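Local coordinates for protein V-type ATP synthase alpha chain (Nanoarchaeum equitans Kin4-M, PDB 5BN3) that forms the A subunit of an archaeal rotary V-type assembly and holds adenosine-5'-diphosphate beside a P-loop in this model, at residues Leu87-Ile90 and Tyr91-Thr94; Ile304-Tyr307 and Phe308-Gln311; Lys425-Glu428 and Phe429-Lys432; Lys453-Ser456 and Glu457-Ile461; Arg553-Ile556 and Lys557-Gln561. All blocks are in the same frame, centred on the assembly; numbering follows the deposited sequence.

How the contacts relate
All five contacts are local, each lying along a single helix or its last turn, and they come in order along the chain. Contact 1 is on helix 87-94, beside strand 79-80. Contact 2 is on helix 293-309 in the nucleotide-binding domain, with its centre about 27 Å from that of contact 1. Contact 3 is at the start of helix 427-437, which runs on into the helical C-terminal domain. Contact 4 is on the next helix, 441-458, about 28 Å from contact 3 between centres. Contact 5 is on helix 552-562, its centre about 31 Å from those of contacts 3 and 4. Contacts 1, 3 and 4 also touch the NEQ263 subunit, so they border a subunit interface.

Contact 1 (Leu87-Ile90 and Tyr91-Thr94); sequences LKDI and YEKT
Tyr91 meets Leu87 and Lys88, the residues one turn earlier on helix 87-94. Its N donates to Leu87 O at 3.1 Å. The ring turns its edge to Lys88 O. Glu92 follows, and its N takes that same Lys88 O at 3.0 Å. Its carboxylate then forms a salt bridge, Lys88 NZ to Glu92 OE2, at 3.0 Å. The lysine chain runs straight until its last torsion (chi4 -66°), which bends NZ toward the glutamate. NZ reaches OE2 on its syn side, 27° out of the carboxylate plane. Glu92 OE1 faces Asp89 OD1 at 4.0 Å, a pairing of like charges that Lys88 probably offsets. Lys93 N bonds to Asp89 O at 2.9 Å, and its side chain leads away beyond CG. Thr94 closes the helix with two bonds to one oxygen: its N and OG1 reach Ile90 O from opposite faces of the carbonyl plane, OG1 at 2.8 Å. That hydroxyl also bonds to Ser96 N. Leu87 and Ile90 pack on the loop residues Ile99 and Pro100. Leu87 is also bonded through its backbone to Ile79 of strand 79-80, while Tyr102 and Ala103 of the NEQ263 subunit pack on Lys88 and Tyr91.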
# COMPACT_ATOMS: atom_id res chain seq x y z
N LEU A 87 -32.39 7.02 29.84
CA LEU A 87 -33.13 7.27 28.60
C LEU A 87 -34.65 7.20 28.79
O LEU A 87 -35.40 7.82 28.03
CB LEU A 87 -32.67 6.31 27.51
CG LEU A 87 -31.23 6.51 27.04
CD1 LEU A 87 -30.84 5.48 25.99
CD2 LEU A 87 -31.07 7.91 26.47
N LYS A 88 -35.09 6.43 29.78
CA LYS A 88 -36.51 6.32 30.08
C LYS A 88 -37.03 7.65 30.62
O LYS A 88 -38.10 8.12 30.22
CB LYS A 88 -36.75 5.21 31.10
CG LYS A 88 -38.20 5.09 31.58
CD LYS A 88 -38.39 3.87 32.47
CE LYS A 88 -39.79 3.82 33.07
NZ LYS A 88 -40.03 4.93 34.02
N ASP A 89 -36.25 8.27 31.51
CA ASP A 89 -36.61 9.56 32.09
C ASP A 89 -36.55 10.69 31.06
O ASP A 89 -37.37 11.60 31.09
CB ASP A 89 -35.73 9.88 33.30
CG ASP A 89 -35.92 8.89 34.45
OD1 ASP A 89 -36.86 8.07 34.38
OD2 ASP A 89 -35.14 8.95 35.42
N ILE A 90 -35.57 10.63 30.16
CA ILE A 90 -35.47 11.60 29.08
C ILE A 90 -36.72 11.54 28.21
O ILE A 90 -37.30 12.58 27.87
CB ILE A 90 -34.23 11.33 28.19
CG1 ILE A 90 -32.94 11.60 28.97
CG2 ILE A 90 -34.26 12.20 26.94
CD1 ILE A 90 -31.67 11.31 28.18
N TYR A 91 -37.15 10.33 27.88
CA TYR A 91 -38.37 10.13 27.10
C TYR A 91 -39.58 10.73 27.81
O TYR A 91 -40.39 11.41 27.20
CB TYR A 91 -38.61 8.64 26.85
CG TYR A 91 -39.93 8.33 26.18
CD1 TYR A 91 -40.07 8.45 24.80
CD2 TYR A 91 -41.03 7.92 26.91
CE1 TYR A 91 -41.27 8.18 24.18
CE2 TYR A 91 -42.24 7.65 26.30
CZ TYR A 91 -42.35 7.78 24.93
OH TYR A 91 -43.55 7.50 24.32
N GLU A 92 -39.70 10.46 29.11
CA GLU A 92 -40.86 10.90 29.88
C GLU A 92 -40.91 12.42 30.10
O GLU A 92 -41.98 13.01 30.03
CB GLU A 92 -40.94 10.14 31.21
CG GLU A 92 -41.49 8.73 31.07
CD GLU A 92 -41.29 7.87 32.31
OE1 GLU A 92 -40.74 8.38 33.31
OE2 GLU A 92 -41.68 6.68 32.28
N LYS A 93 -39.76 13.03 30.35
CA LYS A 93 -39.71 14.48 30.54
C LYS A 93 -40.03 15.23 29.25
O LYS A 93 -40.88 16.12 29.23
CB LYS A 93 -38.33 14.92 31.04
CG LYS A 93 -37.93 14.36 32.40
CD LYS A 93 -39.04 14.54 33.42
CE LYS A 93 -38.59 14.11 34.80
NZ LYS A 93 -37.44 14.91 35.29
N THR A 94 -39.36 14.85 28.17
CA THR A 94 -39.51 15.53 26.88
C THR A 94 -40.80 15.18 26.16
O THR A 94 -41.28 15.95 25.33
CB THR A 94 -38.33 15.22 25.95
OG1 THR A 94 -38.35 13.83 25.59
CG2 THR A 94 -37.02 15.54 26.65

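Contact 2 (Ile304-Tyr307 and Phe308-Gln311); sequences IGEY and FRDQ
Gln311 sets its NE2 over one face of the Tyr307 ring, off-centre toward the rim. NE2 is 3.2 Å from Tyr307 CE2. The amide stands nearly upright on the ring, planes 79° apart, with its nitrogen nearest the face. Tyr307 in turn meets its neighbour Phe308 in a T-shaped pair, the tyrosine edge toward the phenylalanine face, with centroids 5.2 Å apart. The Phe308 ring is also met at its edge by Ile304: CG2 lies 3.9 Å from Phe308 CE2, and the two side chains run alongside each other.

Glu306 lays its CB and CG over one face of the Arg309 guanidinium. Its OE2 is well out of that plane, 4.3 Å from Arg309 NH1, and no N-H points at it. A water joins the two, donating to Glu306 OE2 and accepting from Arg309 NH1. A bend at chi3 (65°) brings the guanidinium back to Asp310, where NE and NH2 both hold OD1, NH2 at 3.0 Å. Asp310 OD2 has a salt bridge to Arg188. Glu306 OE1 accepts from Arg188 N and pairs with Arg359. Tyr307 OH bonds to His142.

This buried end of helix 293-309, in the nucleotide-binding domain, packs through Ile304 and Phe308 on strand 280-285, while Tyr307 and Phe308 reach strand 140-145.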
# COMPACT_ATOMS: atom_id res chain seq x y z
N ILE A 304 -18.82 1.00 36.63
CA ILE A 304 -19.98 0.32 37.20
C ILE A 304 -19.66 -1.16 37.42
O ILE A 304 -20.07 -1.75 38.42
CB ILE A 304 -21.22 0.48 36.29
CG1 ILE A 304 -21.64 1.95 36.23
CG2 ILE A 304 -22.36 -0.38 36.78
CD1 ILE A 304 -22.78 2.23 35.25
N GLY A 305 -18.91 -1.75 36.49
CA GLY A 305 -18.47 -3.14 36.63
C GLY A 305 -17.60 -3.35 37.85
O GLY A 305 -17.76 -4.33 38.58
N GLU A 306 -16.67 -2.42 38.06
CA GLU A 306 -15.79 -2.48 39.22
C GLU A 306 -16.59 -2.33 40.51
O GLU A 306 -16.28 -2.95 41.52
CB GLU A 306 -14.74 -1.36 39.15
CG GLU A 306 -13.67 -1.55 38.09
CD GLU A 306 -12.72 -0.37 38.04
OE1 GLU A 306 -13.18 0.78 38.25
OE2 GLU A 306 -11.51 -0.58 37.79
N TYR A 307 -17.62 -1.49 40.46
CA TYR A 307 -18.47 -1.22 41.62
C TYR A 307 -19.17 -2.47 42.12
O TYR A 307 -19.18 -2.75 43.32
CB TYR A 307 -19.50 -0.13 41.28
CG TYR A 307 -20.58 0.07 42.32
CD1 TYR A 307 -20.28 0.58 43.57
CD2 TYR A 307 -21.91 -0.23 42.04
CE1 TYR A 307 -21.27 0.77 44.53
CE2 TYR A 307 -22.90 -0.05 42.98
CZ TYR A 307 -22.57 0.45 44.22
OH TYR A 307 -23.56 0.64 45.16
N PHE A 308 -19.74 -3.25 41.21
CA PHE A 308 -20.40 -4.48 41.60
C PHE A 308 -19.39 -5.57 41.95
O PHE A 308 -19.66 -6.44 42.78
CB PHE A 308 -21.37 -4.95 40.51
CG PHE A 308 -22.67 -4.19 40.50
CD1 PHE A 308 -23.68 -4.51 41.40
CD2 PHE A 308 -22.89 -3.17 39.60
CE1 PHE A 308 -24.88 -3.83 41.40
CE2 PHE A 308 -24.09 -2.47 39.59
CZ PHE A 308 -25.09 -2.80 40.50
N ARG A 309 -18.22 -5.50 41.32
CA ARG A 309 -17.10 -6.37 41.68
C ARG A 309 -16.70 -6.14 43.14
O ARG A 309 -16.41 -7.08 43.88
CB ARG A 309 -15.90 -6.11 40.77
CG ARG A 309 -14.65 -6.90 41.13
CD ARG A 309 -13.41 -6.19 40.62
NE ARG A 309 -13.21 -4.91 41.29
CZ ARG A 309 -12.28 -4.02 40.95
NH1 ARG A 309 -11.46 -4.27 39.93
NH2 ARG A 309 -12.18 -2.88 41.61
N ASP A 310 -16.69 -4.87 43.55
CA ASP A 310 -16.30 -4.50 44.90
C ASP A 310 -17.27 -5.00 45.97
O ASP A 310 -16.94 -5.06 47.15
CB ASP A 310 -16.13 -2.98 45.00
CG ASP A 310 -14.96 -2.46 44.20
OD1 ASP A 310 -14.05 -3.25 43.88
OD2 ASP A 310 -14.94 -1.25 43.90
N GLN A 311 -18.48 -5.37 45.55
CA GLN A 311 -19.47 -5.93 46.46
C GLN A 311 -19.25 -7.42 46.65
O GLN A 311 -19.96 -8.07 47.41
CB GLN A 311 -20.89 -5.67 45.95
CG GLN A 311 -21.27 -4.20 45.81
CD GLN A 311 -22.64 -4.00 45.21
OE1 GLN A 311 -23.53 -4.84 45.35
NE2 GLN A 311 -22.82 -2.88 44.52
O HOH W 1 -9.90 -1.84 39.19

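Contact 3 (Lys425-Glu428 and Phe429-Lys432); sequences KQWE and FVKK
Lys431 CB sits over the indole face of Trp427 in a CH-pi contact, 3.9 Å from the centroid of the five-membered ring. The two side chains cross at about a right angle. A second CH-pi contact joins neighbours: Glu428 CG lies over the centre of the Phe429 ring, 3.8 Å from its centroid. Glu428 gets there because its CG stands between N and the carbonyl carbon (chi1 63°). The carboxylate beyond it stacks on the ring, the planes only 10° apart.

Between the two segments the hydrogen bonds are all backbone to backbone. Trp427 O accepts two: Lys431 N at 2.9 Å, nearly in line with C=O, and Val430 N at 3.2 Å, from above the carbonyl plane. Phe429 N bonds to Gln426 O at 3.2 Å. These mixed three- and four-residue bonds form the first turn of helix 427-437, which runs into the helical C-terminal domain.

Apolar packing adds Val430 CG2 against Trp427 CE3 at 3.7 Å. Outside the turn, Trp427 has a cation-pi contact with Arg445, and Phe429 meets Tyr196 edge-to-face. Lys425 NZ makes a salt bridge to Glu141 of the NEQ263 subunit.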
# COMPACT_ATOMS: atom_id res chain seq x y z
N LYS A 425 -5.56 -18.27 26.16
CA LYS A 425 -4.31 -18.42 26.90
C LYS A 425 -4.60 -18.84 28.33
O LYS A 425 -3.71 -18.87 29.17
CB LYS A 425 -3.52 -17.11 26.89
CG LYS A 425 -3.07 -16.64 25.51
CD LYS A 425 -2.30 -15.32 25.60
CE LYS A 425 -1.04 -15.47 26.45
NZ LYS A 425 -0.03 -16.37 25.82
N GLN A 426 -5.86 -19.18 28.60
CA GLN A 426 -6.30 -19.44 29.97
C GLN A 426 -6.83 -20.86 30.18
O GLN A 426 -7.45 -21.14 31.20
CB GLN A 426 -7.34 -18.39 30.40
CG GLN A 426 -6.77 -16.98 30.45
CD GLN A 426 -7.79 -15.92 30.80
OE1 GLN A 426 -8.95 -16.22 31.09
NE2 GLN A 426 -7.37 -14.66 30.79
N TRP A 427 -6.57 -21.76 29.24
CA TRP A 427 -7.00 -23.14 29.40
C TRP A 427 -6.35 -23.82 30.61
O TRP A 427 -6.97 -24.66 31.26
CB TRP A 427 -6.71 -23.96 28.14
CG TRP A 427 -7.00 -25.43 28.30
CD1 TRP A 427 -6.09 -26.45 28.37
CD2 TRP A 427 -8.29 -26.03 28.45
NE1 TRP A 427 -6.74 -27.65 28.54
CE2 TRP A 427 -8.09 -27.42 28.59
CE3 TRP A 427 -9.60 -25.53 28.47
CZ2 TRP A 427 -9.15 -28.31 28.75
CZ3 TRP A 427 -10.65 -26.42 28.62
CH2 TRP A 427 -10.42 -27.79 28.76
N GLU A 428 -5.11 -23.44 30.92
CA GLU A 428 -4.39 -24.05 32.04
C GLU A 428 -5.04 -23.75 33.39
O GLU A 428 -4.82 -24.48 34.36
CB GLU A 428 -2.92 -23.61 32.04
CG GLU A 428 -2.69 -22.12 32.23
CD GLU A 428 -1.21 -21.76 32.30
OE1 GLU A 428 -0.58 -22.06 33.33
OE2 GLU A 428 -0.69 -21.19 31.32
N PHE A 429 -5.83 -22.69 33.45
CA PHE A 429 -6.46 -22.28 34.71
C PHE A 429 -7.86 -22.86 34.89
O PHE A 429 -8.41 -22.84 35.99
CB PHE A 429 -6.53 -20.75 34.80
CG PHE A 429 -5.19 -20.06 34.68
CD1 PHE A 429 -4.26 -20.14 35.70
CD2 PHE A 429 -4.88 -19.32 33.55
CE1 PHE A 429 -3.04 -19.50 35.59
CE2 PHE A 429 -3.66 -18.68 33.43
CZ PHE A 429 -2.73 -18.77 34.46
N VAL A 430 -8.44 -23.37 33.81
CA VAL A 430 -9.82 -23.86 33.85
C VAL A 430 -9.94 -25.36 33.59
O VAL A 430 -10.99 -25.96 33.84
CB VAL A 430 -10.72 -23.10 32.84
CG1 VAL A 430 -10.55 -21.60 33.01
CG2 VAL A 430 -10.39 -23.51 31.41
N LYS A 431 -8.86 -25.97 33.10
CA LYS A 431 -8.87 -27.40 32.82
C LYS A 431 -9.06 -28.22 34.09
O LYS A 431 -9.60 -29.33 34.05
CB LYS A 431 -7.58 -27.84 32.09
CG LYS A 431 -6.31 -27.71 32.91
CD LYS A 431 -5.13 -28.35 32.18
CE LYS A 431 -3.81 -28.10 32.90
NZ LYS A 431 -2.64 -28.62 32.12
N LYS A 432 -8.61 -27.65 35.21
CA LYS A 432 -8.81 -28.26 36.53
C LYS A 432 -10.29 -28.54 36.74
O LYS A 432 -10.68 -29.66 37.06
CB LYS A 432 -8.33 -27.31 37.63
CG LYS A 432 -7.24 -26.34 37.21
CD LYS A 432 -7.30 -25.10 38.09
CE LYS A 432 -6.11 -24.18 37.86
NZ LYS A 432 -6.25 -22.90 38.61

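Contact 4 (Lys453-Ser456 and Glu457-Ile461); sequences KRES and ELMDI
Glu457 N bonds to Lys453 O at 3.0 Å, a regular helical bond, whereas the next amides are held weakly: Leu458 N is shared between Arg454 O and Glu455 O, and Met459 N between Glu455 O and Ser456 O. The helical bonding therefore slackens here, in the last part of helix 441-458 in the C-terminal domain.

The main side-chain link is the salt bridge of Arg454 with Glu457. NH1 and OE1 are modelled 2.4 Å apart. That is too short for a real distance, so the detail is doubtful; a salt bridge between the two is still likely. The oxygen comes in at the edge of the guanidinium, and the two flat groups are turned 58° against each other. A bend at chi2 (77°) turns the arginine along the helix toward the next turn, where Glu457 stands. Leu458 covers one guanidinium face, with CD2 3.9 Å from Arg454 NH2. On the other carboxylate oxygen, Glu457 OE2 lies 3.6 Å from Lys453 CE and 4.7 Å from Lys453 NZ.

Lys453 NZ has its salt bridge with Asp308 of the NEQ263 subunit. Glu455, on another side, pairs with Arg485 of helix 472-489, and Arg454 and Leu458 pack on Tyr477 of that same helix. Two positive side chains lie near the Glu457 carboxylate, which would probably favour its charged form, close to the subunit interface.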
# COMPACT_ATOMS: atom_id res chain seq x y z
N LYS A 453 -8.60 -29.93 12.47
CA LYS A 453 -7.33 -29.60 11.82
C LYS A 453 -7.06 -30.52 10.64
O LYS A 453 -6.67 -30.06 9.56
CB LYS A 453 -6.18 -29.67 12.83
CG LYS A 453 -4.79 -29.48 12.22
CD LYS A 453 -4.62 -28.11 11.57
CE LYS A 453 -3.19 -27.90 11.09
NZ LYS A 453 -2.98 -26.54 10.51
N ARG A 454 -7.28 -31.82 10.84
CA ARG A 454 -7.05 -32.81 9.79
C ARG A 454 -8.00 -32.59 8.62
O ARG A 454 -7.59 -32.69 7.46
CB ARG A 454 -7.20 -34.23 10.35
CG ARG A 454 -6.77 -35.33 9.38
CD ARG A 454 -5.25 -35.45 9.32
NE ARG A 454 -4.79 -36.28 8.22
CZ ARG A 454 -4.27 -35.80 7.09
NH1 ARG A 454 -4.14 -34.49 6.93
NH2 ARG A 454 -3.87 -36.62 6.13
N GLU A 455 -9.26 -32.30 8.92
CA GLU A 455 -10.24 -31.96 7.89
C GLU A 455 -9.78 -30.75 7.09
O GLU A 455 -9.91 -30.72 5.87
CB GLU A 455 -11.61 -31.69 8.52
CG GLU A 455 -12.67 -31.23 7.51
CD GLU A 455 -14.00 -30.90 8.16
OE1 GLU A 455 -14.01 -30.14 9.15
OE2 GLU A 455 -15.04 -31.38 7.66
N SER A 456 -9.22 -29.76 7.79
CA SER A 456 -8.71 -28.56 7.15
C SER A 456 -7.57 -28.88 6.18
O SER A 456 -7.52 -28.35 5.07
CB SER A 456 -8.24 -27.56 8.20
OG SER A 456 -7.70 -26.41 7.60
N GLU A 457 -6.66 -29.75 6.62
CA GLU A 457 -5.54 -30.18 5.79
C GLU A 457 -6.03 -30.88 4.52
O GLU A 457 -5.38 -30.81 3.48
CB GLU A 457 -4.63 -31.14 6.57
CG GLU A 457 -3.93 -30.52 7.78
CD GLU A 457 -3.22 -31.56 8.62
OE1 GLU A 457 -3.28 -32.76 8.28
OE2 GLU A 457 -2.59 -31.18 9.64
N LEU A 458 -7.17 -31.56 4.63
CA LEU A 458 -7.68 -32.39 3.54
C LEU A 458 -8.47 -31.63 2.47
O LEU A 458 -8.56 -32.08 1.33
CB LEU A 458 -8.54 -33.53 4.11
CG LEU A 458 -7.81 -34.64 4.87
CD1 LEU A 458 -8.79 -35.60 5.52
CD2 LEU A 458 -6.89 -35.40 3.94
N MET A 459 -9.03 -30.48 2.84
CA MET A 459 -9.92 -29.73 1.95
C MET A 459 -9.20 -29.07 0.77
O MET A 459 -9.83 -28.65 -0.20
CB MET A 459 -10.72 -28.69 2.73
CG MET A 459 -11.73 -29.27 3.71
SD MET A 459 -13.38 -29.55 3.03
CE MET A 459 -13.22 -31.21 2.38
N ASP A 460 -7.87 -28.98 0.86
CA ASP A 460 -7.06 -28.44 -0.23
C ASP A 460 -6.77 -29.54 -1.24
O ASP A 460 -6.70 -29.30 -2.45
CB ASP A 460 -5.75 -27.88 0.33
CG ASP A 460 -5.92 -27.23 1.69
OD1 ASP A 460 -6.92 -26.50 1.89
OD2 ASP A 460 -5.06 -27.45 2.56
N ILE A 461 -6.59 -30.75 -0.73
CA ILE A 461 -6.42 -31.95 -1.55
C ILE A 461 -7.74 -32.26 -2.26
O ILE A 461 -7.75 -32.69 -3.41
CB ILE A 461 -6.02 -33.16 -0.69
CG1 ILE A 461 -4.76 -32.86 0.13
CG2 ILE A 461 -5.81 -34.39 -1.55
CD1 ILE A 461 -4.27 -34.04 0.97

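Contact 5 (Arg553-Ile556 and Lys557-Gln561); sequences REEI and KAIEQ
This is a side-chain contact between successive turns of helix 552-562, which lies near the C-terminus against helices 503-523 and 537-542. Ile556 and Glu560 carry one side of it. The methyl CG2 of Ile556 touches the carboxylate carbon, 3.9 Å from Glu560 CD. Glu560 is extended beyond CG, and its CG passes 3.2 Å from Ile556 O. On another side, Glu555 meets Ile559. Glu555 CG is 4.0 Å from Ile559 CD1, and the two side chains pass at a slant. The glutamate bends at chi2 (67°), which sets OE2 near Ile559 CG1.

The backbone is regular. Lys557 N, Ala558 N, Ile559 N and Glu560 N each bond to the oxygen four residues back. Ile559 N to Glu555 O and Glu560 N to Ile556 O are the shortest, both 2.8 Å. Gln561 adds a side-chain bond further on: its NE2 folds back and donates to Lys557 O at 2.6 Å.

Ile559 turns to Ile537 and Ile541 of helix 537-542 and to Ile512 of helix 503-523. Glu555 OE1 forms a salt bridge with Lys547.

The side chains meet by van der Waals touch, isoleucine carbons against the methylene and carboxylate atoms of the glutamates. With Glu555 paired to Lys547, it is the backbone bonds and this touch that do the holding between the two segments.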
# COMPACT_ATOMS: atom_id res chain seq x y z
N ARG A 553 -32.07 -36.25 25.98
CA ARG A 553 -31.62 -37.41 26.75
C ARG A 553 -32.19 -38.72 26.20
O ARG A 553 -31.51 -39.74 26.20
CB ARG A 553 -32.03 -37.26 28.23
CG ARG A 553 -31.48 -36.03 28.92
CD ARG A 553 -31.71 -36.10 30.43
NE ARG A 553 -31.24 -34.90 31.13
CZ ARG A 553 -32.03 -34.02 31.72
NH1 ARG A 553 -33.35 -34.20 31.72
NH2 ARG A 553 -31.52 -32.96 32.33
N GLU A 554 -33.44 -38.67 25.75
CA GLU A 554 -34.10 -39.85 25.19
C GLU A 554 -33.47 -40.24 23.87
O GLU A 554 -33.24 -41.42 23.60
CB GLU A 554 -35.59 -39.57 24.99
CG GLU A 554 -36.39 -39.33 26.26
CD GLU A 554 -36.25 -37.92 26.81
OE1 GLU A 554 -37.23 -37.42 27.40
OE2 GLU A 554 -35.17 -37.31 26.67
N GLU A 555 -33.18 -39.25 23.03
CA GLU A 555 -32.58 -39.49 21.72
C GLU A 555 -31.16 -40.05 21.84
O GLU A 555 -30.73 -40.86 21.02
CB GLU A 555 -32.58 -38.22 20.88
CG GLU A 555 -32.12 -38.42 19.45
CD GLU A 555 -33.09 -39.26 18.65
OE1 GLU A 555 -34.30 -39.20 18.93
OE2 GLU A 555 -32.64 -39.97 17.73
N ILE A 556 -30.44 -39.61 22.87
CA ILE A 556 -29.08 -40.10 23.12
C ILE A 556 -29.11 -41.58 23.48
O ILE A 556 -28.31 -42.37 22.96
CB ILE A 556 -28.39 -39.30 24.24
CG1 ILE A 556 -27.83 -38.00 23.68
CG2 ILE A 556 -27.27 -40.10 24.87
CD1 ILE A 556 -27.09 -37.17 24.71
N LYS A 557 -30.03 -41.95 24.37
CA LYS A 557 -30.24 -43.35 24.70
C LYS A 557 -30.57 -44.13 23.43
O LYS A 557 -30.06 -45.22 23.23
CB LYS A 557 -31.37 -43.51 25.73
CG LYS A 557 -31.10 -42.81 27.05
CD LYS A 557 -32.18 -43.13 28.08
CE LYS A 557 -31.88 -42.47 29.42
NZ LYS A 557 -32.80 -42.94 30.50
N ALA A 558 -31.40 -43.54 22.58
CA ALA A 558 -31.75 -44.16 21.31
C ALA A 558 -30.54 -44.33 20.38
O ALA A 558 -30.42 -45.34 19.69
CB ALA A 558 -32.83 -43.35 20.62
N ILE A 559 -29.67 -43.32 20.37
CA ILE A 559 -28.47 -43.35 19.53
C ILE A 559 -27.44 -44.35 20.06
O ILE A 559 -26.80 -45.05 19.27
CB ILE A 559 -27.86 -41.93 19.39
CG1 ILE A 559 -28.78 -41.03 18.56
CG2 ILE A 559 -26.49 -41.99 18.73
CD1 ILE A 559 -28.38 -39.58 18.56
N GLU A 560 -27.29 -44.41 21.38
CA GLU A 560 -26.33 -45.32 22.01
C GLU A 560 -26.58 -46.79 21.66
O GLU A 560 -25.63 -47.55 21.45
CB GLU A 560 -26.31 -45.12 23.53
CG GLU A 560 -25.61 -43.84 23.99
CD GLU A 560 -25.76 -43.60 25.48
OE1 GLU A 560 -26.78 -44.04 26.05
OE2 GLU A 560 -24.86 -42.98 26.08
N GLN A 561 -27.85 -47.19 21.61
CA GLN A 561 -28.19 -48.56 21.23
C GLN A 561 -27.91 -48.75 19.74
O GLN A 561 -27.30 -49.74 19.34
CB GLN A 561 -29.66 -48.88 21.50
CG GLN A 561 -30.28 -48.17 22.69
CD GLN A 561 -29.46 -48.28 23.96
OE1 GLN A 561 -28.87 -49.32 24.25
NE2 GLN A 561 -29.42 -47.19 24.72